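Side-chain contacts in putative dehydrogenase (PDB 6UUG), which oxidises methanesulfinate as MsuC, the monooxygenase of a two-component flavin-dependent system in bacterial sulfur assimilation: residues 49-54 and 373-378; 91-96 and 263-268; 110-115 and 176-181; 197-202 and 230-235; 294-299 and 362-367. All blocks are in the same frame, centred on the assembly; numbering follows the deposited sequence. Where two conformers were deposited one is given.

Contact 1 of 5, residues 49-54 and 373-378; sequences ERDERG and SLRLDR
Asp51, in the last turn of helix 32-53, faces Arg378, the final residue of a type I beta turn that starts at Arg375, with 7.5 Å between their CA atoms. In this acyl-CoA dehydrogenase fold the contact ties the N-terminal helical part to the loop leading into helix 378-386. Arg375 carries it with a side-on grip, in which NE and NH2 both converge on one carboxylate oxygen, Asp51 OD2, at 2.6 Å from NE and 2.9 Å from NH2. OD2 lies in the guanidinium plane, but the two flat groups are turned 49° apart: NE takes the anti lone pair, while NH2 stands above the carboxylate plane. Bent at chi3 (74°), the arginine lays one guanidinium face on the helix, where Glu52 CB sits over its centre, 3.7 Å from Arg375 CZ. The same OD2 has a further salt bridge to Arg381, which probably favours the ionised form of Asp51. Arg378 offers Asp51 its aliphatic CB, while Arg378 NH2 forms a salt bridge with Glu270 of helix 247-277. Arg378 NH1 donates to Arg375 O at 3.0 Å, on the opposite face of the carbonyl from Arg378 N.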
# COMPACT_ATOMS: atom_id res chain seq x y z
N GLU A 49 12.03 5.70 30.69
CA GLU A 49 11.79 5.04 31.98
C GLU A 49 10.34 5.19 32.42
O GLU A 49 9.77 4.28 33.04
CB GLU A 49 12.73 5.61 33.04
N ARG A 50 9.72 6.34 32.14
CA ARG A 50 8.35 6.56 32.58
C ARG A 50 7.34 5.82 31.70
O ARG A 50 6.23 5.51 32.17
CB ARG A 50 8.04 8.06 32.62
CG ARG A 50 8.83 8.81 33.69
CD ARG A 50 8.42 10.27 33.81
NE ARG A 50 8.96 11.09 32.72
CZ ARG A 50 8.24 11.52 31.68
NH1 ARG A 50 6.95 11.23 31.60
NH2 ARG A 50 8.81 12.26 30.74
N ASP A 51 7.67 5.56 30.43
CA ASP A 51 6.81 4.72 29.61
C ASP A 51 6.70 3.32 30.20
O ASP A 51 5.63 2.71 30.18
CB ASP A 51 7.35 4.66 28.18
CG ASP A 51 6.62 3.66 27.31
OD1 ASP A 51 5.48 3.96 26.87
OD2 ASP A 51 7.18 2.57 27.07
N GLU A 52 7.80 2.81 30.77
CA GLU A 52 7.77 1.52 31.45
C GLU A 52 7.00 1.61 32.76
O GLU A 52 6.15 0.75 33.05
CB GLU A 52 9.21 1.04 31.70
CG GLU A 52 9.31 -0.15 32.65
CD GLU A 52 10.73 -0.42 33.09
OE1 GLU A 52 11.64 0.32 32.66
OE2 GLU A 52 10.95 -1.37 33.87
N ARG A 53 7.27 2.64 33.56
CA ARG A 53 6.69 2.73 34.90
C ARG A 53 5.18 2.94 34.85
O ARG A 53 4.44 2.35 35.65
CB ARG A 53 7.36 3.87 35.68
CG ARG A 53 6.58 4.32 36.91
CD ARG A 53 7.48 4.92 37.98
NE ARG A 53 7.85 6.31 37.71
CZ ARG A 53 8.98 6.69 37.13
NH1 ARG A 53 9.87 5.79 36.74
NH2 ARG A 53 9.22 7.98 36.93
N GLY A 54 4.69 3.76 33.92
CA GLY A 54 3.28 4.09 33.95
C GLY A 54 2.97 4.99 35.14
O GLY A 54 3.84 5.65 35.72
N SER A 373 15.89 -1.27 26.44
CA SER A 373 16.30 -0.04 27.10
C SER A 373 15.94 1.20 26.29
O SER A 373 15.83 2.29 26.86
CB SER A 373 17.81 -0.05 27.37
OG SER A 373 18.54 0.12 26.17
N LEU A 374 15.77 1.05 24.98
CA LEU A 374 15.47 2.16 24.09
C LEU A 374 13.97 2.40 23.95
O LEU A 374 13.57 3.55 23.72
CB LEU A 374 16.08 1.90 22.71
CG LEU A 374 17.58 1.66 22.64
CD1 LEU A 374 17.99 1.21 21.25
CD2 LEU A 374 18.32 2.92 23.03
N ARG A 375 13.16 1.35 24.08
CA ARG A 375 11.70 1.40 23.89
C ARG A 375 11.32 2.24 22.67
O ARG A 375 10.43 3.09 22.70
CB ARG A 375 11.00 1.92 25.15
CG ARG A 375 11.37 1.12 26.40
CD ARG A 375 10.73 1.64 27.67
NE ARG A 375 9.31 1.31 27.72
CZ ARG A 375 8.84 0.13 28.11
NH1 ARG A 375 9.67 -0.84 28.47
NH2 ARG A 375 7.53 -0.07 28.12
N LEU A 376 12.02 1.98 21.56
CA LEU A 376 11.75 2.70 20.33
C LEU A 376 10.36 2.39 19.78
O LEU A 376 9.81 3.19 19.01
CB LEU A 376 12.83 2.38 19.30
CG LEU A 376 12.90 3.14 17.98
CD1 LEU A 376 13.00 4.65 18.20
CD2 LEU A 376 14.09 2.62 17.18
N ASP A 377 9.76 1.27 20.19
CA ASP A 377 8.39 0.93 19.82
C ASP A 377 7.34 1.75 20.54
O ASP A 377 6.16 1.62 20.22
CB ASP A 377 8.12 -0.56 20.11
CG ASP A 377 8.19 -0.89 21.60
OD1 ASP A 377 9.12 -0.38 22.26
OD2 ASP A 377 7.32 -1.64 22.12
N ARG A 378 7.73 2.57 21.53
CA ARG A 378 6.72 3.33 22.28
C ARG A 378 5.95 4.29 21.38
O ARG A 378 4.74 4.49 21.58
CB ARG A 378 7.38 4.08 23.45
CG ARG A 378 8.20 5.32 23.09
CD ARG A 378 9.03 5.81 24.29
NE ARG A 378 9.76 7.04 23.97
CZ ARG A 378 10.87 7.07 23.23
NH1 ARG A 378 11.37 5.94 22.74
NH2 ARG A 378 11.47 8.22 22.98

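Contact 2 of 5, residues 91-96 and 263-268; sequences VVREFA and IAEGAF
The end of helix 85-96 meets the long helix 247-277 of the acyl-CoA dehydrogenase fold through two quite different pairs, Arg93 with Glu265 and Ala96 with Ile263. The first is a salt bridge with a side-on, two-pronged grip. Arg93 NE donates to Glu265 OE1 at 2.8 Å and is almost straight, with 174° at the hydrogen; Arg93 NH2 reaches Glu265 OE2, also at 2.8 Å. Each nitrogen therefore has an oxygen of its own. Both oxygens lie near the guanidinium plane and are met on their syn sides, although the carboxylate is tilted 32° against the guanidinium and its donors stand somewhat out of the carboxylate plane. Arg93 leaves its helix with CG anti to the backbone N (chi1 167°) and stays fully extended to NE, which carries the charged end across to Glu265. The two side chains cross at about a right angle.

Beside this bridge the backbones come close, with the CA atoms of Ala96 and Ile263 5.3 Å apart. The carbonyl Ala96 O lies 3.7 Å from Ile263 CA, and Ala96 CB packs loosely on Ile263 CG1 at 4.3 Å. The charges continue onto helix 294-327: Glu265 OE2 also pairs with Arg311 NE, and Arg93 NH1 with Glu315. All three nitrogens of Arg93 thus have an acidic partner, and the two arginines would be expected to keep buried Glu265 ionised. This is an interhelical ion network, joining the N-terminal helical domain to the C-terminal helical bundle typical of acyl-CoA dehydrogenase folds.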
# COMPACT_ATOMS: atom_id res chain seq x y z
N VAL A 91 1.95 23.59 20.84
CA VAL A 91 2.61 23.11 22.05
C VAL A 91 2.23 21.65 22.32
O VAL A 91 3.09 20.85 22.71
CB VAL A 91 2.30 24.04 23.24
CG1 VAL A 91 2.76 23.41 24.54
CG2 VAL A 91 3.00 25.41 23.01
N VAL A 92 0.97 21.28 22.10
CA VAL A 92 0.58 19.87 22.21
C VAL A 92 1.47 18.99 21.32
O VAL A 92 2.00 17.95 21.74
CB VAL A 92 -0.92 19.69 21.86
CG1 VAL A 92 -1.27 18.21 21.78
CG2 VAL A 92 -1.82 20.39 22.89
N ARG A 93 1.63 19.41 20.06
CA ARG A 93 2.46 18.70 19.10
C ARG A 93 3.91 18.60 19.58
O ARG A 93 4.54 17.54 19.47
CB ARG A 93 2.39 19.42 17.75
CG ARG A 93 3.42 19.02 16.69
CD ARG A 93 3.24 19.95 15.46
NE ARG A 93 4.17 19.71 14.36
CZ ARG A 93 4.18 20.45 13.25
NH1 ARG A 93 3.30 21.45 13.11
NH2 ARG A 93 5.06 20.21 12.28
N GLU A 94 4.44 19.69 20.14
CA GLU A 94 5.82 19.69 20.61
C GLU A 94 6.02 18.71 21.76
O GLU A 94 7.03 18.00 21.81
CB GLU A 94 6.23 21.10 21.03
CG GLU A 94 7.70 21.23 21.35
CD GLU A 94 8.58 21.18 20.12
OE1 GLU A 94 8.10 21.52 19.01
OE2 GLU A 94 9.77 20.81 20.25
N PHE A 95 5.07 18.66 22.70
CA PHE A 95 5.18 17.69 23.79
C PHE A 95 5.10 16.27 23.24
O PHE A 95 5.84 15.38 23.68
CB PHE A 95 4.09 17.91 24.83
CG PHE A 95 4.30 19.11 25.70
CD1 PHE A 95 5.58 19.52 26.05
CD2 PHE A 95 3.22 19.84 26.17
CE1 PHE A 95 5.77 20.64 26.86
CE2 PHE A 95 3.41 20.95 26.98
CZ PHE A 95 4.68 21.34 27.32
N ALA A 96 4.22 16.04 22.26
CA ALA A 96 4.01 14.69 21.74
C ALA A 96 5.24 14.11 21.05
O ALA A 96 5.34 12.89 20.94
CB ALA A 96 2.82 14.69 20.77
N ILE A 263 3.89 12.67 17.50
CA ILE A 263 4.45 11.33 17.72
C ILE A 263 5.28 10.89 16.52
O ILE A 263 6.42 10.42 16.66
CB ILE A 263 3.33 10.32 18.02
CG1 ILE A 263 2.69 10.58 19.38
CG2 ILE A 263 3.88 8.91 17.95
CD1 ILE A 263 1.35 9.85 19.56
N ALA A 264 4.73 11.03 15.31
CA ALA A 264 5.45 10.67 14.09
C ALA A 264 6.73 11.49 13.93
O ALA A 264 7.77 10.95 13.52
CB ALA A 264 4.54 10.83 12.87
N GLU A 265 6.68 12.79 14.24
CA GLU A 265 7.88 13.63 14.12
C GLU A 265 8.94 13.22 15.14
O GLU A 265 10.14 13.21 14.83
CB GLU A 265 7.50 15.11 14.31
CG GLU A 265 6.72 15.70 13.14
CD GLU A 265 6.40 17.17 13.32
OE1 GLU A 265 5.95 17.57 14.41
OE2 GLU A 265 6.59 17.92 12.34
N GLY A 266 8.52 12.86 16.35
CA GLY A 266 9.50 12.45 17.35
C GLY A 266 10.11 11.11 17.01
O GLY A 266 11.33 10.91 17.14
N ALA A 267 9.29 10.18 16.52
CA ALA A 267 9.79 8.89 16.06
C ALA A 267 10.80 9.07 14.93
O ALA A 267 11.87 8.45 14.92
CB ALA A 267 8.63 8.01 15.60
N PHE A 268 10.46 9.92 13.96
CA PHE A 268 11.35 10.20 12.85
C PHE A 268 12.68 10.75 13.34
O PHE A 268 13.75 10.30 12.91
CB PHE A 268 10.68 11.19 11.90
CG PHE A 268 11.59 11.77 10.85
CD1 PHE A 268 11.77 11.12 9.63
CD2 PHE A 268 12.22 13.00 11.06
CE1 PHE A 268 12.61 11.67 8.64
CE2 PHE A 268 13.04 13.55 10.07
CZ PHE A 268 13.24 12.88 8.87

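Contact 3 of 5, residues 110-115 and 176-181; sequences HLMLAT and MLIASA
Met112 and Ile178 cross at a slant where helix 100-119 packs on strand 176-183, joining the N-terminal helices to the beta domain of the acyl-CoA dehydrogenase fold. Each side chain leaves its backbone toward the other segment. Met112 is bent at chi2 (-49°), which brings its sulfur alongside the isoleucine: Met112 SD lies 3.5 Å from Ile178 CG1 and 3.7 Å from Ile178 CB. The methionine stem joins in, with Met112 CB 3.7 Å from Ile178 CG1, and that one methylene is thus touched by CB, CG and SD together. Ile178 CD1 turns along the helix surface to 3.9 Å from the carbonyl Met112 O. The other branch, Ile178 CG2, faces the next helical turn and meets Thr115 CG2 more loosely at 4.2 Å. The hydroxyl of Thr115 is turned back on its own helix: OG1 donates to Leu111 O at 2.8 Å, on the opposite carbonyl face from Thr115 N. Arg248 NE, from helix 247-277, is a second partner of that hydroxyl. Across the interface no hydrogen bond forms, so helix and strand are held here by buried dispersion contacts, with the sulfur as a soft, polarisable surface for the isoleucine.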
# COMPACT_ATOMS: atom_id res chain seq x y z
N HIS A 110 -6.63 21.90 28.11
CA HIS A 110 -7.14 23.08 27.40
C HIS A 110 -8.48 22.80 26.73
O HIS A 110 -9.29 23.72 26.54
CB HIS A 110 -6.08 23.59 26.41
CG HIS A 110 -4.89 24.18 27.09
ND1 HIS A 110 -4.94 25.39 27.74
CD2 HIS A 110 -3.64 23.70 27.29
CE1 HIS A 110 -3.77 25.65 28.28
NE2 HIS A 110 -2.96 24.63 28.04
N LEU A 111 -8.73 21.54 26.36
CA LEU A 111 -10.06 21.16 25.88
C LEU A 111 -11.12 21.33 26.97
O LEU A 111 -12.25 21.75 26.68
CB LEU A 111 -10.05 19.72 25.37
CG LEU A 111 -11.40 19.16 24.91
CD1 LEU A 111 -11.92 19.87 23.68
CD2 LEU A 111 -11.28 17.65 24.63
N MET A 112 -10.78 21.01 28.22
CA MET A 112 -11.75 21.21 29.31
C MET A 112 -12.07 22.69 29.49
O MET A 112 -13.23 23.07 29.69
CB MET A 112 -11.23 20.63 30.62
CG MET A 112 -10.95 19.12 30.60
SD MET A 112 -12.28 18.11 29.92
CE MET A 112 -11.49 17.42 28.46
N LEU A 113 -11.05 23.55 29.40
CA LEU A 113 -11.30 24.99 29.45
C LEU A 113 -12.16 25.45 28.29
O LEU A 113 -13.07 26.27 28.46
CB LEU A 113 -9.97 25.74 29.47
CG LEU A 113 -9.12 25.61 30.74
CD1 LEU A 113 -7.82 26.37 30.54
CD2 LEU A 113 -9.91 26.19 31.93
N ALA A 114 -11.91 24.91 27.09
CA ALA A 114 -12.76 25.24 25.95
C ALA A 114 -14.20 24.81 26.18
O ALA A 114 -15.13 25.48 25.71
CB ALA A 114 -12.23 24.58 24.67
N THR A 115 -14.39 23.70 26.89
CA THR A 115 -15.72 23.17 27.16
C THR A 115 -16.55 24.15 28.00
O THR A 115 -17.70 24.43 27.67
CB THR A 115 -15.61 21.82 27.87
OG1 THR A 115 -14.87 20.91 27.04
CG2 THR A 115 -16.98 21.24 28.12
N MET A 176 -9.80 20.38 38.80
CA MET A 176 -11.16 20.47 38.32
C MET A 176 -11.39 19.34 37.32
O MET A 176 -10.46 18.88 36.66
CB MET A 176 -11.45 21.82 37.66
CG MET A 176 -11.42 23.02 38.60
SD MET A 176 -12.83 23.05 39.74
CE MET A 176 -14.21 23.24 38.62
N LEU A 177 -12.65 18.90 37.24
CA LEU A 177 -13.08 17.86 36.32
C LEU A 177 -14.29 18.34 35.53
O LEU A 177 -15.15 19.06 36.04
CB LEU A 177 -13.49 16.56 37.03
CG LEU A 177 -12.52 15.77 37.87
CD1 LEU A 177 -13.28 14.62 38.51
CD2 LEU A 177 -11.39 15.26 36.99
N ILE A 178 -14.35 17.93 34.27
CA ILE A 178 -15.57 18.01 33.48
C ILE A 178 -16.20 16.62 33.53
O ILE A 178 -15.64 15.65 33.02
CB ILE A 178 -15.28 18.42 32.03
CG1 ILE A 178 -14.56 19.78 31.98
CG2 ILE A 178 -16.56 18.43 31.23
CD1 ILE A 178 -15.49 20.96 32.10
N ALA A 179 -17.38 16.51 34.15
CA ALA A 179 -18.05 15.23 34.34
C ALA A 179 -19.40 15.25 33.64
O ALA A 179 -20.09 16.27 33.63
CB ALA A 179 -18.24 14.91 35.83
N SER A 180 -19.79 14.11 33.07
CA SER A 180 -21.09 13.99 32.44
C SER A 180 -21.95 12.97 33.17
O SER A 180 -21.45 12.06 33.84
CB SER A 180 -20.97 13.60 30.96
OG SER A 180 -20.22 12.41 30.82
N ALA A 181 -23.26 13.12 33.01
CA ALA A 181 -24.24 12.20 33.55
C ALA A 181 -25.47 12.24 32.66
O ALA A 181 -25.69 13.22 31.93
CB ALA A 181 -24.62 12.54 35.00

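Contact 4 of 5, residues 197-202 and 230-235; sequences SGRSGI and ESELLL
Arg199 and Glu232 reach toward each other from opposite directions and join end-on, forming a salt bridge between two loops of the beta domain. Arg199 NH1 donates to Glu232 OE1 at 2.9 Å and is nearly straight, with 173° at the hydrogen. Arg199 NH2 gives Glu232 OE2 a shorter but more bent bond, 2.8 Å at 154°, on the syn lone pair of that oxygen. OE1 is also approached on its syn side, though NH1 stands a little out of the carboxylate plane. The two flat groups are tilted 32° against each other, while the carboxylate carbon stays in the plane of the guanidinium, at its edge.

Only these charged ends touch: the CA atoms of the two residues are 12.7 Å apart. Further hydrogen bonds fix the pair in place, from Arg199 NH1 to the carbonyl of Arg227 and from the backbone N of Glu229 to Glu232 OE1, while the side chain of Arg199 touches Val226. Behind the arginine stands a type II beta turn from Arg199 to Ile202, closed by a bond of 3.2 Å from Ile202 N to Arg199 O, with Gly201 at positive phi. Behind the glutamate, a 3-10 turn over 230-232 leads into backbone hydrogen bonds of Glu232 with Ala194 and of Leu234 with Ile192, fastening this loop alongside strand 189-196. Both oxygens and both terminal nitrogens are engaged, in a partly solvent-accessible pair; water would probably screen part of its attraction, while the paired hydrogen bonds still fix how the two groups face each other.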
# COMPACT_ATOMS: atom_id res chain seq x y z
N SER A 197 -12.20 18.26 41.59
CA SER A 197 -11.85 16.85 41.48
C SER A 197 -11.82 16.15 42.83
O SER A 197 -11.95 14.93 42.88
CB SER A 197 -10.50 16.69 40.78
OG SER A 197 -10.43 17.56 39.66
N GLY A 198 -11.64 16.89 43.91
CA GLY A 198 -11.65 16.29 45.23
C GLY A 198 -12.98 16.34 45.96
O GLY A 198 -13.02 16.06 47.16
N ARG A 199 -14.07 16.67 45.27
CA ARG A 199 -15.36 16.78 45.93
C ARG A 199 -15.79 15.45 46.52
O ARG A 199 -15.57 14.38 45.93
CB ARG A 199 -16.42 17.27 44.94
CG ARG A 199 -17.82 17.26 45.52
CD ARG A 199 -18.75 18.12 44.72
NE ARG A 199 -18.39 19.53 44.81
CZ ARG A 199 -18.94 20.47 44.07
NH1 ARG A 199 -19.87 20.15 43.18
NH2 ARG A 199 -18.57 21.74 44.19
N SER A 200 -16.41 15.51 47.70
CA SER A 200 -16.88 14.32 48.40
C SER A 200 -17.74 13.45 47.49
O SER A 200 -18.64 13.93 46.80
CB SER A 200 -17.67 14.72 49.64
OG SER A 200 -18.21 13.57 50.27
N GLY A 201 -17.47 12.15 47.51
CA GLY A 201 -18.20 11.20 46.70
C GLY A 201 -17.50 10.76 45.44
O GLY A 201 -17.96 9.81 44.79
N ILE A 202 -16.41 11.42 45.06
CA ILE A 202 -15.64 11.05 43.87
C ILE A 202 -14.49 10.15 44.29
O ILE A 202 -13.68 10.52 45.15
CB ILE A 202 -15.11 12.29 43.14
CG1 ILE A 202 -16.26 13.18 42.68
CG2 ILE A 202 -14.25 11.86 41.94
CD1 ILE A 202 -15.80 14.43 41.97
N GLU A 230 -26.53 24.00 40.41
CA GLU A 230 -27.00 24.58 39.15
C GLU A 230 -25.92 25.44 38.52
O GLU A 230 -25.73 25.40 37.30
CB GLU A 230 -28.26 25.42 39.39
CG GLU A 230 -29.47 24.62 39.85
CD GLU A 230 -29.85 23.53 38.87
OE1 GLU A 230 -29.81 22.34 39.26
OE2 GLU A 230 -30.18 23.87 37.71
N SER A 231 -25.21 26.22 39.33
CA SER A 231 -24.14 27.08 38.85
C SER A 231 -22.96 26.30 38.27
O SER A 231 -22.06 26.92 37.69
CB SER A 231 -23.63 27.98 39.99
OG SER A 231 -22.94 27.21 40.97
N GLU A 232 -22.94 24.98 38.43
CA GLU A 232 -21.85 24.19 37.88
C GLU A 232 -22.24 23.46 36.61
O GLU A 232 -21.37 22.85 35.97
CB GLU A 232 -21.34 23.21 38.95
CG GLU A 232 -20.76 23.96 40.16
CD GLU A 232 -20.48 23.06 41.34
OE1 GLU A 232 -21.30 22.16 41.62
OE2 GLU A 232 -19.43 23.27 41.98
N LEU A 233 -23.51 23.52 36.21
CA LEU A 233 -23.98 22.84 35.01
C LEU A 233 -23.71 23.69 33.78
O LEU A 233 -23.95 24.90 33.79
CB LEU A 233 -25.48 22.55 35.11
CG LEU A 233 -25.92 21.69 36.30
CD1 LEU A 233 -27.44 21.61 36.37
CD2 LEU A 233 -25.31 20.31 36.20
N LEU A 234 -23.24 23.05 32.72
CA LEU A 234 -22.90 23.76 31.48
C LEU A 234 -24.12 23.67 30.56
O LEU A 234 -24.20 22.79 29.70
CB LEU A 234 -21.65 23.17 30.84
CG LEU A 234 -20.47 22.83 31.77
CD1 LEU A 234 -19.25 22.39 30.95
CD2 LEU A 234 -20.12 24.00 32.69
N LEU A 235 -25.05 24.60 30.73
CA LEU A 235 -26.36 24.51 30.08
C LEU A 235 -26.64 25.61 29.07
O LEU A 235 -27.45 25.40 28.16
CB LEU A 235 -27.48 24.55 31.14
CG LEU A 235 -27.58 23.32 32.04
CD1 LEU A 235 -28.54 23.58 33.19
CD2 LEU A 235 -28.03 22.12 31.23

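Contact 5 of 5, residues 294-299 and 362-367; sequences PYVLAH and FEVTGA
His299 packs on Val364 from its first side-chain atom, with His299 CB 3.5 Å from Val364 CG1. The next atom outward, His299 CG, is 3.8 Å from the same methyl, and so is His299 CD2; the valine lies obliquely to the ring, and the two side chains slide past each other in opposite directions. CG of His299 stands beside the backbone N (chi1 -80°), which sends the ring from helix 294-327 over the short helix 362-365. On the other flank of the ring, ND1 is hydrogen-bonded to Arg360, just ahead of that short helix. Both helices belong to the C-terminal domain of the acyl-CoA dehydrogenase fold, and here they lie at subunit interfaces of the tetramer. Farther out, His299 CE1 comes within 3.6 Å of Glu363 OE2, the glutamate crossing the histidine at about a right angle with its carboxylate plane 74° from the ring. At the tip, His299 NE2 lies 3.3 Å from Glu363 OE2 and is hydrogen-bonded to Asp393 of the second subunit, which also packs against Glu363. One turn earlier on the helix, Val296 CG1 meets Val364 CG1 at 4.1 Å, the same methyl that touches His299. Val296 also packs on Leu404 of the third subunit, while Tyr295 OH is hydrogen-bonded to Pro294 O of the fourth.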
# COMPACT_ATOMS: atom_id res chain seq x y z
N PRO A 294 21.22 3.11 -0.67
CA PRO A 294 20.12 3.62 -1.51
C PRO A 294 18.75 3.23 -0.97
O PRO A 294 17.78 3.98 -1.15
CB PRO A 294 20.39 2.97 -2.87
CG PRO A 294 21.15 1.71 -2.55
CD PRO A 294 22.01 2.07 -1.36
N TYR A 295 18.65 2.09 -0.29
CA TYR A 295 17.36 1.73 0.27
C TYR A 295 17.06 2.53 1.53
O TYR A 295 15.91 2.95 1.73
CB TYR A 295 17.32 0.24 0.58
CG TYR A 295 17.48 -0.65 -0.64
CD1 TYR A 295 16.70 -0.47 -1.78
CD2 TYR A 295 18.40 -1.68 -0.63
CE1 TYR A 295 16.85 -1.30 -2.89
CE2 TYR A 295 18.56 -2.50 -1.72
CZ TYR A 295 17.79 -2.32 -2.84
OH TYR A 295 17.95 -3.15 -3.92
N VAL A 296 18.08 2.77 2.36
CA VAL A 296 17.90 3.63 3.53
C VAL A 296 17.46 5.02 3.10
O VAL A 296 16.53 5.60 3.68
CB VAL A 296 19.20 3.69 4.36
CG1 VAL A 296 19.08 4.74 5.45
CG2 VAL A 296 19.52 2.31 4.96
N LEU A 297 18.12 5.59 2.09
CA LEU A 297 17.74 6.93 1.66
C LEU A 297 16.34 6.97 1.08
O LEU A 297 15.60 7.94 1.31
CB LEU A 297 18.75 7.47 0.65
CG LEU A 297 20.10 7.80 1.27
CD1 LEU A 297 21.07 8.08 0.14
CD2 LEU A 297 19.99 8.99 2.20
N ALA A 298 15.94 5.94 0.33
CA ALA A 298 14.59 5.95 -0.23
C ALA A 298 13.54 5.88 0.88
O ALA A 298 12.51 6.57 0.81
CB ALA A 298 14.43 4.80 -1.22
N HIS A 299 13.80 5.08 1.92
CA HIS A 299 12.91 5.07 3.09
C HIS A 299 12.78 6.46 3.69
O HIS A 299 11.67 6.90 4.00
CB HIS A 299 13.42 4.13 4.18
CG HIS A 299 13.11 2.69 3.93
ND1 HIS A 299 11.82 2.23 3.79
CD2 HIS A 299 13.92 1.61 3.80
CE1 HIS A 299 11.84 0.92 3.60
NE2 HIS A 299 13.10 0.52 3.60
N PHE A 362 11.88 1.06 11.76
CA PHE A 362 12.77 0.01 12.21
C PHE A 362 13.60 -0.57 11.08
O PHE A 362 14.68 -1.13 11.34
CB PHE A 362 11.98 -1.10 12.92
CG PHE A 362 11.54 -0.73 14.32
CD1 PHE A 362 12.37 -0.94 15.41
CD2 PHE A 362 10.29 -0.14 14.54
CE1 PHE A 362 11.98 -0.60 16.71
CE2 PHE A 362 9.88 0.21 15.84
CZ PHE A 362 10.72 -0.02 16.92
N GLU A 363 13.16 -0.44 9.83
CA GLU A 363 13.96 -0.93 8.71
C GLU A 363 15.20 -0.08 8.44
O GLU A 363 16.10 -0.53 7.72
CB GLU A 363 13.13 -1.00 7.43
CG GLU A 363 12.05 -2.06 7.47
CD GLU A 363 11.52 -2.39 6.09
OE1 GLU A 363 10.31 -2.70 5.98
OE2 GLU A 363 12.30 -2.36 5.11
N VAL A 364 15.26 1.14 8.95
CA VAL A 364 16.46 1.96 8.81
C VAL A 364 17.22 2.14 10.11
O VAL A 364 18.33 2.70 10.07
CB VAL A 364 16.15 3.35 8.20
CG1 VAL A 364 15.51 3.20 6.82
CG2 VAL A 364 15.30 4.17 9.14
N THR A 365 16.68 1.70 11.24
CA THR A 365 17.45 1.68 12.48
C THR A 365 18.09 0.32 12.73
O THR A 365 19.22 0.24 13.20
CB THR A 365 16.59 2.12 13.67
OG1 THR A 365 15.47 1.23 13.84
CG2 THR A 365 16.08 3.53 13.47
N GLY A 366 17.39 -0.78 12.41
CA GLY A 366 18.03 -2.08 12.35
C GLY A 366 17.81 -2.94 13.59
O GLY A 366 17.13 -2.57 14.55
N ALA A 367 18.47 -4.11 13.55
CA ALA A 367 18.17 -5.18 14.50
C ALA A 367 18.55 -4.83 15.94
O ALA A 367 17.94 -5.34 16.88
CB ALA A 367 18.88 -6.47 14.08

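The five contacts span the subunit from the beta domain to the subunit interfaces, contacts 4 and 5 marking the extremes with centres 53 Å apart. Contacts 3 and 4 are neighbours, with centres 11 Å apart: Leu234 CD1 packs on Thr115 CG2 at 3.8 Å, so the loop of contact 4 covers the helix–strand packing of contact 3. At the other end, contacts 1 and 5 touch where Phe362 CZ approaches Asp377 N at 3.6 Å. Contact 2 lies between these groups, its centre about 16 Å from that of contact 1 and 24 Å from that of contact 3. Along the chain, contact 1 encloses the other four. None can be firmly assigned to the flavin or methanesulfinate site.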